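Local coordinates for protein isoform 2 of Dual oxidase maturation factor 1 (Homo sapiens, PDB 7D3F) that may be required for the maturation of the dual oxidase DUOX1 and its transport from the endoplasmic reticulum to the plasma membrane, at residues Asn109-Thr113 against Pro153-Ala158; Tyr126-Phe130 against Lys148-Val154. All coordinates share one frame; numbering follows the deposited sequence.

Contact 1: Asn109-Thr113 against Pro153-Ala158. With NAG (2-acetamido-2-deoxy-beta-D-glucopyranose), chain E.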
ATOM      1  N   ASN B 109      -0.401 -26.379   3.255  1.00 43.93           N
ATOM      2  CA  ASN B 109      -0.147 -26.521   4.683  1.00 38.36           C
ATOM      3  C   ASN B 109       0.124 -27.989   4.984  1.00 41.53           C
ATOM      4  O   ASN B 109      -0.715 -28.854   4.708  1.00 53.09           O
ATOM      5  CB  ASN B 109      -1.327 -26.002   5.505  1.00 44.16           C
ATOM      6  CG  ASN B 109      -1.209 -24.524   5.831  1.00 45.96           C
ATOM      7  OD1 ASN B 109      -1.290 -23.672   4.947  1.00 53.04           O
ATOM      8  ND2 ASN B 109      -1.021 -24.215   7.111  1.00 45.15           N
ATOM      9  N   ILE B 110       1.292 -28.263   5.551  1.00 41.05           N
ATOM     10  CA  ILE B 110       1.712 -29.611   5.913  1.00 34.69           C
ATOM     11  C   ILE B 110       1.605 -29.737   7.425  1.00 42.46           C
ATOM     12  O   ILE B 110       2.233 -28.968   8.164  1.00 54.69           O
ATOM     13  CB  ILE B 110       3.139 -29.906   5.430  1.00 33.80           C
ATOM     14  CG1 ILE B 110       3.251 -29.644   3.928  1.00 32.32           C
ATOM     15  CG2 ILE B 110       3.526 -31.339   5.761  1.00 39.00           C
ATOM     16  CD1 ILE B 110       4.670 -29.625   3.422  1.00 41.93           C
ATOM     17  N   THR B 111       0.810 -30.697   7.884  1.00 42.01           N
ATOM     18  CA  THR B 111       0.588 -30.922   9.303  1.00 40.47           C
ATOM     19  C   THR B 111       1.232 -32.236   9.721  1.00 45.11           C
ATOM     20  O   THR B 111       1.106 -33.250   9.031  1.00 60.00           O
ATOM     21  CB  THR B 111      -0.906 -30.947   9.635  1.00 50.92           C
ATOM     22  OG1 THR B 111      -1.532 -32.047   8.962  1.00 66.49           O
ATOM     23  CG2 THR B 111      -1.571 -29.649   9.200  1.00 48.74           C
ATOM     24  N   LEU B 112       1.928 -32.206  10.853  1.00 43.31           N
ATOM     25  CA  LEU B 112       2.565 -33.385  11.434  1.00 41.43           C
ATOM     26  C   LEU B 112       2.194 -33.396  12.912  1.00 43.49           C
ATOM     27  O   LEU B 112       2.777 -32.650  13.705  1.00 54.67           O
ATOM     28  CB  LEU B 112       4.078 -33.356  11.235  1.00 38.65           C
ATOM     29  CG  LEU B 112       4.883 -34.481  11.887  1.00 38.85           C
ATOM     30  CD1 LEU B 112       4.595 -35.815  11.221  1.00 41.78           C
ATOM     31  CD2 LEU B 112       6.369 -34.166  11.846  1.00 38.25           C
ATOM     32  N   THR B 113       1.213 -34.216  13.277  1.00 47.05           N
ATOM     33  CA  THR B 113       0.704 -34.269  14.644  1.00 47.25           C
ATOM     34  C   THR B 113       1.089 -35.609  15.253  1.00 50.39           C
ATOM     35  O   THR B 113       0.618 -36.658  14.802  1.00 62.41           O
ATOM     36  CB  THR B 113      -0.809 -34.073  14.675  1.00 49.76           C
ATOM     37  OG1 THR B 113      -1.144 -32.810  14.084  1.00 59.14           O
ATOM     38  CG2 THR B 113      -1.314 -34.108  16.107  1.00 48.42           C
ATOM     39  N   PRO B 153       9.176 -35.647   7.591  1.00 44.02           N
ATOM     40  CA  PRO B 153       7.937 -35.688   6.791  1.00 39.95           C
ATOM     41  C   PRO B 153       7.543 -34.340   6.212  1.00 42.52           C
ATOM     42  O   PRO B 153       7.088 -34.267   5.060  1.00 54.26           O
ATOM     43  CB  PRO B 153       6.893 -36.203   7.792  1.00 39.33           C
ATOM     44  CG  PRO B 153       7.680 -36.948   8.806  1.00 41.56           C
ATOM     45  CD  PRO B 153       8.959 -36.187   8.946  1.00 38.85           C
ATOM     46  N   VAL B 154       7.716 -33.262   6.981  1.00 46.87           N
ATOM     47  CA  VAL B 154       7.360 -31.932   6.496  1.00 40.26           C
ATOM     48  C   VAL B 154       8.249 -31.544   5.322  1.00 41.58           C
ATOM     49  O   VAL B 154       7.773 -31.038   4.299  1.00 53.04           O
ATOM     50  CB  VAL B 154       7.449 -30.902   7.637  1.00 38.92           C
ATOM     51  CG1 VAL B 154       7.167 -29.504   7.113  1.00 42.74           C
ATOM     52  CG2 VAL B 154       6.480 -31.265   8.752  1.00 39.15           C
ATOM     53  N   LEU B 155       9.556 -31.784   5.449  1.00 44.11           N
ATOM     54  CA  LEU B 155      10.477 -31.473   4.361  1.00 40.14           C
ATOM     55  C   LEU B 155      10.172 -32.307   3.125  1.00 45.04           C
ATOM     56  O   LEU B 155      10.255 -31.812   1.997  1.00 58.01           O
ATOM     57  CB  LEU B 155      11.921 -31.693   4.812  1.00 36.60           C
ATOM     58  CG  LEU B 155      12.456 -30.743   5.882  1.00 36.92           C
ATOM     59  CD1 LEU B 155      13.907 -31.063   6.197  1.00 39.89           C
ATOM     60  CD2 LEU B 155      12.306 -29.297   5.433  1.00 42.40           C
ATOM     61  N   TYR B 156       9.823 -33.580   3.319  1.00 40.34           N
ATOM     62  CA  TYR B 156       9.493 -34.450   2.195  1.00 36.66           C
ATOM     63  C   TYR B 156       8.261 -33.946   1.450  1.00 43.46           C
ATOM     64  O   TYR B 156       8.273 -33.811   0.219  1.00 57.24           O
ATOM     65  CB  TYR B 156       9.287 -35.877   2.707  1.00 36.39           C
ATOM     66  CG  TYR B 156       8.591 -36.814   1.747  1.00 45.06           C
ATOM     67  CD1 TYR B 156       7.241 -37.108   1.892  1.00 52.96           C
ATOM     68  CD2 TYR B 156       9.286 -37.421   0.711  1.00 47.60           C
ATOM     69  CE1 TYR B 156       6.600 -37.969   1.024  1.00 46.18           C
ATOM     70  CE2 TYR B 156       8.653 -38.284  -0.162  1.00 47.11           C
ATOM     71  CZ  TYR B 156       7.310 -38.554   0.000  1.00 49.04           C
ATOM     72  OH  TYR B 156       6.673 -39.415  -0.866  1.00 65.68           O
ATOM     73  N   LEU B 157       7.191 -33.642   2.187  1.00 43.03           N
ATOM     74  CA  LEU B 157       5.977 -33.156   1.538  1.00 38.53           C
ATOM     75  C   LEU B 157       6.177 -31.778   0.919  1.00 41.10           C
ATOM     76  O   LEU B 157       5.533 -31.457  -0.088  1.00 51.25           O
ATOM     77  CB  LEU B 157       4.815 -33.139   2.531  1.00 40.14           C
ATOM     78  CG  LEU B 157       4.179 -34.504   2.808  1.00 36.95           C
ATOM     79  CD1 LEU B 157       2.979 -34.364   3.728  1.00 43.43           C
ATOM     80  CD2 LEU B 157       3.782 -35.181   1.505  1.00 44.94           C
ATOM     81  N   ALA B 158       7.054 -30.951   1.494  1.00 43.45           N
ATOM     82  CA  ALA B 158       7.337 -29.650   0.898  1.00 37.93           C
ATOM     83  C   ALA B 158       8.146 -29.792  -0.384  1.00 46.03           C
ATOM     84  O   ALA B 158       7.887 -29.094  -1.371  1.00 56.33           O
ATOM     85  CB  ALA B 158       8.069 -28.760   1.902  1.00 39.36           C
TER
HETATM   86  C1  NAG E   1      -0.888 -22.852   7.565  1.00 49.16           C
HETATM   87  C2  NAG E   1      -2.025 -22.457   8.510  1.00 48.63           C
HETATM   88  C3  NAG E   1      -1.815 -21.038   9.036  1.00 49.08           C
HETATM   89  C4  NAG E   1      -0.425 -20.883   9.640  1.00 47.17           C
HETATM   90  C5  NAG E   1       0.632 -21.333   8.634  1.00 48.89           C
HETATM   91  C6  NAG E   1       2.041 -21.318   9.182  1.00 46.36           C
HETATM   92  C7  NAG E   1      -4.311 -23.332   8.300  1.00 56.66           C
HETATM   93  C8  NAG E   1      -5.569 -23.321   7.485  1.00 55.57           C
HETATM   94  N2  NAG E   1      -3.312 -22.568   7.843  1.00 53.58           N
HETATM   95  O3  NAG E   1      -2.806 -20.743  10.013  1.00 59.97           O
HETATM   96  O4  NAG E   1      -0.212 -19.518   9.986  1.00 60.53           O
HETATM   97  O5  NAG E   1       0.367 -22.682   8.226  1.00 54.52           O
HETATM   98  O6  NAG E   1       2.182 -22.216  10.274  1.00 50.60           O
HETATM   99  O7  NAG E   1      -4.203 -23.999   9.323  1.00 65.52           O

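Contact 2: Tyr126-Phe130 against Lys148-Val154. With MAN (alpha-D-mannopyranose), chain C; NAG (2-acetamido-2-deoxy-beta-D-glucopyranose), chain E; MAN (alpha-D-mannopyranose), chain D; MAN (alpha-D-mannopyranose), chain F.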
ATOM      1  N   TYR B 126       3.311 -29.872  14.332  1.00 39.29           N
ATOM      2  CA  TYR B 126       3.711 -28.936  13.290  1.00 33.00           C
ATOM      3  C   TYR B 126       2.560 -28.648  12.335  1.00 33.88           C
ATOM      4  O   TYR B 126       1.808 -29.547  11.955  1.00 50.76           O
ATOM      5  CB  TYR B 126       4.894 -29.490  12.497  1.00 26.62           C
ATOM      6  CG  TYR B 126       6.132 -29.755  13.317  1.00 30.85           C
ATOM      7  CD1 TYR B 126       6.306 -30.966  13.974  1.00 32.92           C
ATOM      8  CD2 TYR B 126       7.134 -28.799  13.427  1.00 28.76           C
ATOM      9  CE1 TYR B 126       7.437 -31.215  14.721  1.00 36.41           C
ATOM     10  CE2 TYR B 126       8.270 -29.040  14.173  1.00 29.97           C
ATOM     11  CZ  TYR B 126       8.415 -30.251  14.817  1.00 33.80           C
ATOM     12  OH  TYR B 126       9.541 -30.500  15.563  1.00 53.95           O
ATOM     13  N   ASN B 127       2.440 -27.381  11.935  1.00 41.94           N
ATOM     14  CA  ASN B 127       1.533 -26.967  10.862  1.00 35.09           C
ATOM     15  C   ASN B 127       2.270 -25.889  10.068  1.00 41.43           C
ATOM     16  O   ASN B 127       2.151 -24.696  10.361  1.00 54.08           O
ATOM     17  CB  ASN B 127       0.203 -26.467  11.411  1.00 37.12           C
ATOM     18  CG  ASN B 127      -0.782 -26.103  10.318  1.00 43.85           C
ATOM     19  OD1 ASN B 127      -0.597 -26.462   9.155  1.00 52.82           O
ATOM     20  ND2 ASN B 127      -1.839 -25.390  10.688  1.00 50.26           N
ATOM     21  N   GLU B 128       3.014 -26.318   9.055  1.00 39.66           N
ATOM     22  CA  GLU B 128       3.856 -25.431   8.267  1.00 44.70           C
ATOM     23  C   GLU B 128       3.138 -25.011   6.994  1.00 40.80           C
ATOM     24  O   GLU B 128       2.284 -25.734   6.476  1.00 55.44           O
ATOM     25  CB  GLU B 128       5.181 -26.111   7.911  1.00 44.93           C
ATOM     26  CG  GLU B 128       5.950 -26.651   9.104  1.00 45.72           C
ATOM     27  CD  GLU B 128       6.577 -25.558   9.947  1.00 62.61           C
ATOM     28  OE1 GLU B 128       6.608 -24.392   9.498  1.00 62.13           O
ATOM     29  OE2 GLU B 128       7.043 -25.869  11.062  1.00 69.69           O
ATOM     30  N   GLU B 129       3.494 -23.835   6.488  1.00 38.94           N
ATOM     31  CA  GLU B 129       2.911 -23.300   5.267  1.00 42.17           C
ATOM     32  C   GLU B 129       4.001 -23.041   4.241  1.00 46.83           C
ATOM     33  O   GLU B 129       5.064 -22.504   4.570  1.00 57.59           O
ATOM     34  CB  GLU B 129       2.139 -22.007   5.541  1.00 52.16           C
ATOM     35  CG  GLU B 129       1.508 -21.381   4.310  1.00 56.69           C
ATOM     36  CD  GLU B 129       0.661 -20.168   4.644  1.00 76.92           C
ATOM     37  OE1 GLU B 129      -0.481 -20.084   4.146  1.00 90.50           O
ATOM     38  OE2 GLU B 129       1.136 -19.306   5.413  1.00 75.88           O
ATOM     39  N   PHE B 130       3.729 -23.424   2.996  1.00 46.24           N
ATOM     40  CA  PHE B 130       4.619 -23.158   1.871  1.00 42.03           C
ATOM     41  C   PHE B 130       3.770 -22.560   0.759  1.00 46.75           C
ATOM     42  O   PHE B 130       2.914 -23.247   0.192  1.00 57.71           O
ATOM     43  CB  PHE B 130       5.326 -24.431   1.411  1.00 43.22           C
ATOM     44  CG  PHE B 130       6.192 -25.057   2.465  1.00 42.33           C
ATOM     45  CD1 PHE B 130       5.664 -25.966   3.366  1.00 44.24           C
ATOM     46  CD2 PHE B 130       7.535 -24.734   2.556  1.00 38.48           C
ATOM     47  CE1 PHE B 130       6.459 -26.541   4.339  1.00 43.47           C
ATOM     48  CE2 PHE B 130       8.334 -25.305   3.523  1.00 42.28           C
ATOM     49  CZ  PHE B 130       7.797 -26.211   4.418  1.00 47.26           C
ATOM     50  N   LYS B 148      16.061 -24.159   8.412  1.00 40.86           N
ATOM     51  CA  LYS B 148      15.467 -24.127   9.743  1.00 33.66           C
ATOM     52  C   LYS B 148      15.545 -25.488  10.423  1.00 34.23           C
ATOM     53  O   LYS B 148      15.654 -25.559  11.652  1.00 42.50           O
ATOM     54  CB  LYS B 148      14.015 -23.651   9.660  1.00 36.91           C
ATOM     55  CG  LYS B 148      13.443 -23.164  10.984  1.00 42.55           C
ATOM     56  CD  LYS B 148      12.163 -22.364  10.778  1.00 45.40           C
ATOM     57  CE  LYS B 148      10.923 -23.233  10.912  1.00 49.00           C
ATOM     58  NZ  LYS B 148      10.716 -23.687  12.316  1.00 45.06           N
ATOM     59  N   GLY B 149      15.493 -26.570   9.649  1.00 37.53           N
ATOM     60  CA  GLY B 149      15.630 -27.905  10.196  1.00 29.53           C
ATOM     61  C   GLY B 149      14.309 -28.581  10.495  1.00 27.87           C
ATOM     62  O   GLY B 149      14.183 -29.291  11.496  1.00 39.54           O
ATOM     63  N   LEU B 150      13.319 -28.380   9.624  1.00 35.92           N
ATOM     64  CA  LEU B 150      11.996 -28.938   9.846  1.00 33.63           C
ATOM     65  C   LEU B 150      12.051 -30.466   9.833  1.00 41.33           C
ATOM     66  O   LEU B 150      12.963 -31.058   9.251  1.00 55.83           O
ATOM     67  CB  LEU B 150      11.022 -28.428   8.785  1.00 34.33           C
ATOM     68  CG  LEU B 150      10.584 -26.973   8.949  1.00 37.28           C
ATOM     69  CD1 LEU B 150       9.512 -26.614   7.934  1.00 43.23           C
ATOM     70  CD2 LEU B 150      10.089 -26.731  10.365  1.00 40.72           C
ATOM     71  N   PRO B 151      11.094 -31.123  10.490  1.00 40.12           N
ATOM     72  CA  PRO B 151      11.113 -32.590  10.545  1.00 38.90           C
ATOM     73  C   PRO B 151      11.017 -33.214   9.160  1.00 41.11           C
ATOM     74  O   PRO B 151      10.552 -32.599   8.197  1.00 49.68           O
ATOM     75  CB  PRO B 151       9.886 -32.933  11.401  1.00 37.02           C
ATOM     76  CG  PRO B 151       9.037 -31.702  11.382  1.00 36.74           C
ATOM     77  CD  PRO B 151       9.995 -30.561  11.291  1.00 33.18           C
ATOM     78  N   ASP B 152      11.480 -34.463   9.075  1.00 42.91           N
ATOM     79  CA  ASP B 152      11.617 -35.126   7.780  1.00 38.38           C
ATOM     80  C   ASP B 152      10.310 -35.236   7.002  1.00 43.23           C
ATOM     81  O   ASP B 152      10.324 -34.971   5.788  1.00 53.92           O
ATOM     82  CB  ASP B 152      12.263 -36.504   7.971  1.00 41.70           C
ATOM     83  CG  ASP B 152      13.623 -36.423   8.638  1.00 54.85           C
ATOM     84  OD1 ASP B 152      13.794 -37.029   9.717  1.00 71.72           O
ATOM     85  OD2 ASP B 152      14.516 -35.743   8.090  1.00 62.61           O
ATOM     86  N   PRO B 153       9.176 -35.647   7.591  1.00 44.02           N
ATOM     87  CA  PRO B 153       7.937 -35.688   6.791  1.00 39.95           C
ATOM     88  C   PRO B 153       7.543 -34.340   6.212  1.00 42.52           C
ATOM     89  O   PRO B 153       7.088 -34.267   5.060  1.00 54.26           O
ATOM     90  CB  PRO B 153       6.893 -36.203   7.792  1.00 39.33           C
ATOM     91  CG  PRO B 153       7.680 -36.948   8.806  1.00 41.56           C
ATOM     92  CD  PRO B 153       8.959 -36.187   8.946  1.00 38.85           C
ATOM     93  N   VAL B 154       7.716 -33.262   6.981  1.00 46.87           N
ATOM     94  CA  VAL B 154       7.360 -31.932   6.496  1.00 40.26           C
ATOM     95  C   VAL B 154       8.249 -31.544   5.322  1.00 41.58           C
ATOM     96  O   VAL B 154       7.773 -31.038   4.299  1.00 53.04           O
ATOM     97  CB  VAL B 154       7.449 -30.902   7.637  1.00 38.92           C
ATOM     98  CG1 VAL B 154       7.167 -29.504   7.113  1.00 42.74           C
ATOM     99  CG2 VAL B 154       6.480 -31.265   8.752  1.00 39.15           C
TER
HETATM  100  C1  MAN C   4       5.126 -23.361  16.017  1.00 47.73           C
HETATM  101  C2  MAN C   4       6.510 -23.988  16.211  1.00 42.28           C
HETATM  102  C3  MAN C   4       7.361 -23.678  14.992  1.00 43.55           C
HETATM  103  C4  MAN C   4       6.670 -24.196  13.726  1.00 45.13           C
HETATM  104  C5  MAN C   4       5.260 -23.593  13.611  1.00 50.76           C
HETATM  105  C6  MAN C   4       4.461 -24.187  12.473  1.00 44.33           C
HETATM  106  O2  MAN C   4       6.400 -25.408  16.233  1.00 49.54           O
HETATM  107  O3  MAN C   4       8.668 -24.232  15.099  1.00 55.35           O
HETATM  108  O4  MAN C   4       7.426 -23.837  12.581  1.00 52.42           O
HETATM  109  O5  MAN C   4       4.520 -23.842  14.835  1.00 54.30           O
HETATM  110  O6  MAN C   4       4.160 -25.540  12.799  1.00 50.76           O
HETATM  111  C1  NAG E   1      -0.888 -22.852   7.565  1.00 49.16           C
HETATM  112  C2  NAG E   1      -2.025 -22.457   8.510  1.00 48.63           C
HETATM  113  C3  NAG E   1      -1.815 -21.038   9.036  1.00 49.08           C
HETATM  114  C4  NAG E   1      -0.425 -20.883   9.640  1.00 47.17           C
HETATM  115  C5  NAG E   1       0.632 -21.333   8.634  1.00 48.89           C
HETATM  116  C6  NAG E   1       2.041 -21.318   9.182  1.00 46.36           C
HETATM  117  C7  NAG E   1      -4.311 -23.332   8.300  1.00 56.66           C
HETATM  118  C8  NAG E   1      -5.569 -23.321   7.485  1.00 55.57           C
HETATM  119  N2  NAG E   1      -3.312 -22.568   7.843  1.00 53.58           N
HETATM  120  O3  NAG E   1      -2.806 -20.743  10.013  1.00 59.97           O
HETATM  121  O4  NAG E   1      -0.212 -19.518   9.986  1.00 60.53           O
HETATM  122  O5  NAG E   1       0.367 -22.682   8.226  1.00 54.52           O
HETATM  123  O6  NAG E   1       2.182 -22.216  10.274  1.00 50.60           O
HETATM  124  O7  NAG E   1      -4.203 -23.999   9.323  1.00 65.52           O
HETATM  125  C1  MAN D   5       7.065 -25.934  17.399  1.00 43.05           C
HETATM  126  C2  MAN D   5       7.108 -27.466  17.228  1.00 36.43           C
HETATM  127  C3  MAN D   5       5.694 -28.010  17.293  1.00 37.30           C
HETATM  128  C4  MAN D   5       5.040 -27.600  18.617  1.00 45.75           C
HETATM  129  C5  MAN D   5       5.032 -26.069  18.738  1.00 45.70           C
HETATM  130  C6  MAN D   5       4.511 -25.585  20.077  1.00 50.19           C
HETATM  131  O2  MAN D   5       7.779 -28.076  18.323  1.00 45.41           O
HETATM  132  O3  MAN D   5       5.667 -29.424  17.146  1.00 47.20           O
HETATM  133  O4  MAN D   5       3.710 -28.076  18.669  1.00 54.15           O
HETATM  134  O5  MAN D   5       6.384 -25.562  18.589  1.00 48.28           O
HETATM  135  O6  MAN D   5       4.499 -24.162  20.062  1.00 65.57           O
HETATM  136  C1  MAN F   6       9.140 -28.378  17.958  1.00 38.89           C
HETATM  137  C2  MAN F   6       9.565 -29.575  18.819  1.00 37.76           C
HETATM  138  C3  MAN F   6       9.570 -29.158  20.288  1.00 39.00           C
HETATM  139  C4  MAN F   6      10.408 -27.883  20.501  1.00 39.25           C
HETATM  140  C5  MAN F   6       9.954 -26.768  19.543  1.00 36.24           C
HETATM  141  C6  MAN F   6      10.852 -25.548  19.589  1.00 34.59           C
HETATM  142  O2  MAN F   6      10.902 -29.979  18.527  1.00 57.33           O
HETATM  143  O3  MAN F   6      10.041 -30.204  21.129  1.00 51.33           O
HETATM  144  O4  MAN F   6      10.260 -27.431  21.835  1.00 48.17           O
HETATM  145  O5  MAN F   6       9.969 -27.264  18.188  1.00 46.55           O
HETATM  146  O6  MAN F   6      10.343 -24.588  18.670  1.00 36.78           O

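Contact 1: Asn109-Thr113 against Pro153-Ala158
I110 carries the tight end of this contact, pushing its CD1 methyl against the backbone of helix 152-160 between L157 and A158. CD1 lies 3.6 Å from L157 CB and 3.8 Å from A158 CB, while CG2 of I110 packs against L157 CD1 at 3.7 Å. The torsion chi1 of -54° sets CG1 opposite the carbonyl carbon, and the extended second torsion carries CD1 on to the helix. A158 suits its place because a single methyl lets the isoleucine tip come close, and a beta-branched isoleucine suits a strand, offering the helix two separate branches.

Toward L112 the packing slackens. V154 CG2 touches L112 CB at 4.0 Å, and the P153 ring, near the first turn of the helix, meets L112 CD1 at 4.1 Å from CG. The strand's other side is different in kind: T111 points away from the helix, and N109, also clear of it, bears a covalently attached N-acetylglucosamine, its ND2 being 1.4 Å from the sugar C1. The same ND2 is hydrogen-bonded to OD1 of N127 on the neighbouring strand.

The axes of segments 109-113 and 153-158 run roughly antiparallel (157°) and approach to 8.6 Å. No hydrogen bond crosses between the segments, so their adhesion rests on buried aliphatic surface and van der Waals fit, leaving polar and glycan chemistry to the opposite side of the strand.

Contact 2: Tyr126-Phe130 against Lys148-Val154
Y126 and P151 reach toward each other, the proline ring over one face of the tyrosine. P151 CG sits 3.6 Å from the Y126 ring centroid and only 7° off its normal, a CH-pi contact that suits a compact, rigid ring. Over the opposite face lies O3 of a mannose, sandwiching the aromatic ring between protein and glycan; the tyrosine hydroxyl is hydrogen-bonded to Y87.

E128 and L150 meet head-on, CG of E128 lying 3.7 Å from L150 CD1, whereas V154 CG1 meets that CG crosswise at the same distance. The bend at chi2 (-72°) turns the carboxylate back to a second mannose, whose O4 donates to OE2 at 2.6 Å. K148 NZ gives this O4 a weak hydrogen bond; its stronger partner is a polar side chain of another protein's chain. F130 presents its ring edge to V154 CG1 at 4.1 Å; L150 CD1 approaches obliquely.

G149 follows helix 138-148 with positive phi, where a side chain would jam against the preceding carbonyl; P151 takes the N-cap position of helix 152-160. This is a short loop between consecutive helices packed on an antiparallel sheet, in a predicted extracellular region beside an N-linked glycan.

Overall arrangement
Contacts 1 and 2 set neighbouring strands of one antiparallel sheet, 107-114 and 122-131, against the same helix, 152-160, sharing P153 and V154. Their centres lie about 5 Å apart, and backbone pairing of I110 with E128 and of L112 with Y126 ties the strands together. Apart from the shared helix start, contact 2 falls within the span of chain that contact 1 closes. Both interfaces are largely buried, but the side chains that meet in contact 1 are all aliphatic, whereas contact 2 reaches the turn before the helix and adds aromatic and charged groups that touch the attached glycan. The glycan is hydrogen-bonded to N127 and E128, and weakly to K148.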